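Side-chain contact in putative Endoribonuclease L-PSP (Entamoeba histolytica, PDB 3M1X), which belongs to the RutC (YjgF/YER057c/UK114) family and may have deaminase activity, although its function has not been established: residues 117-120 and 121-124. Numbering follows the deposited sequence. Where two conformers were deposited one is given.
Sequences EAFG and NHKP
A type II' beta turn from Phe119 to His122 ends helix 108-119 and leads into strand 125-130 of the L-PSP (YjgF-like) fold. His122 N donates to Phe119 O at 3.1 Å, with an N-H...O angle of 153°. The donor stands above the carbonyl plane, not on a lone pair. Gly120 leaves the helix with positive phi, as is usual for position i+1 of a type II' turn. Beyond the turn, Pro124 folds back over the Phe119 ring. Its CG lies 4.0 Å from the ring centroid, 14° off the normal, in a CH-pi contact offset toward the rim beside CE1 and CZ. The His122 ring meets Phe119 obliquely, planes at 52°. Phe119 CD1 sits at the imidazole edge, 3.9 Å from His122 CD2. His122 CG is anti to the backbone N, which places His122 CD2 beside Phe119. His122 NE2 is hydrogen-bonded to Val95 O. Phe119 also packs on Val95 of strand 95-102 and Met78 of helix 70-87. Lys123 O accepts a hydrogen bond from Ser41 OG of the second subunit. A water lies 2.8 Å from Gly120 O and 2.9 Å from His122 O, close enough to bridge them.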
loop_
_atom_site.group_PDB
_atom_site.type_symbol
_atom_site.label_atom_id
_atom_site.label_comp_id
_atom_site.label_asym_id
_atom_site.label_seq_id
_atom_site.Cartn_x
_atom_site.Cartn_y
_atom_site.Cartn_z
ATOM N N GLU A 117 -10.972 13.093 -13.494
ATOM C CA GLU A 117 -11.220 14.544 -13.611
ATOM C C GLU A 117 -10.201 15.247 -12.822
ATOM O O GLU A 117 -9.653 16.252 -13.230
ATOM C CB GLU A 117 -12.596 15.015 -13.108
ATOM C CG GLU A 117 -12.958 16.547 -13.344
ATOM C CD GLU A 117 -12.589 17.500 -12.172
ATOM O OE1 GLU A 117 -12.134 17.107 -11.108
ATOM O OE2 GLU A 117 -12.639 18.728 -12.298
ATOM N N ALA A 118 -9.954 14.772 -11.578
ATOM C CA ALA A 118 -9.051 15.432 -10.664
ATOM C C ALA A 118 -7.613 15.495 -11.198
ATOM O O ALA A 118 -6.914 16.466 -11.053
ATOM C CB ALA A 118 -9.083 14.831 -9.295
ATOM N N PHE A 119 -7.180 14.407 -11.828
ATOM C CA PHE A 119 -5.798 14.328 -12.366
ATOM C C PHE A 119 -5.671 14.809 -13.772
ATOM O O PHE A 119 -4.549 15.066 -14.224
ATOM C CB PHE A 119 -5.271 12.861 -12.289
ATOM C CG PHE A 119 -4.689 12.546 -10.927
ATOM C CD1 PHE A 119 -3.515 13.091 -10.509
ATOM C CD2 PHE A 119 -5.315 11.606 -10.078
ATOM C CE1 PHE A 119 -2.975 12.856 -9.301
ATOM C CE2 PHE A 119 -4.736 11.310 -8.833
ATOM C CZ PHE A 119 -3.587 11.951 -8.473
ATOM N N GLY A 120 -6.754 15.022 -14.473
ATOM C CA GLY A 120 -6.655 15.514 -15.880
ATOM C C GLY A 120 -5.908 14.510 -16.689
ATOM O O GLY A 120 -6.206 13.331 -16.671
ATOM N N ASN A 121 -4.941 14.931 -17.467
ATOM C CA ASN A 121 -4.164 14.012 -18.285
ATOM C C ASN A 121 -3.040 13.328 -17.542
ATOM O O ASN A 121 -2.365 12.464 -18.129
ATOM C CB ASN A 121 -3.642 14.659 -19.484
ATOM C CG ASN A 121 -4.762 14.940 -20.505
ATOM O OD1 ASN A 121 -5.680 14.160 -20.662
ATOM N ND2 ASN A 121 -4.627 16.035 -21.180
ATOM N N HIS A 122 -2.803 13.622 -16.289
ATOM C CA HIS A 122 -1.744 12.924 -15.536
ATOM C C HIS A 122 -2.261 11.564 -15.084
ATOM O O HIS A 122 -3.359 11.436 -14.602
ATOM C CB HIS A 122 -1.347 13.785 -14.331
ATOM C CG HIS A 122 -0.203 13.170 -13.581
ATOM N ND1 HIS A 122 0.987 12.914 -14.198
ATOM C CD2 HIS A 122 -0.103 12.697 -12.318
ATOM C CE1 HIS A 122 1.804 12.339 -13.328
ATOM N NE2 HIS A 122 1.164 12.199 -12.174
ATOM N N LYS A 123 -1.395 10.557 -15.225
ATOM C CA LYS A 123 -1.772 9.158 -15.039
ATOM C C LYS A 123 -0.790 8.440 -14.117
ATOM O O LYS A 123 0.087 7.710 -14.548
ATOM C CB LYS A 123 -1.871 8.443 -16.392
ATOM C CG LYS A 123 -3.184 9.042 -17.254
ATOM C CD LYS A 123 -3.382 8.339 -18.531
ATOM C CE LYS A 123 -4.501 9.024 -19.274
ATOM N NZ LYS A 123 -4.637 8.276 -20.559
ATOM N N PRO A 124 -0.944 8.582 -12.812
ATOM C CA PRO A 124 -0.114 7.855 -11.842
ATOM C C PRO A 124 -0.216 6.341 -12.032
ATOM O O PRO A 124 -1.260 5.850 -12.531
ATOM C CB PRO A 124 -0.670 8.264 -10.470
ATOM C CG PRO A 124 -1.314 9.614 -10.737
ATOM C CD PRO A 124 -1.868 9.522 -12.119
HETATM O O HOH W 1 -6.225 11.119 -15.025
HETATM O O HOH W 2 -7.262 12.319 -19.527
#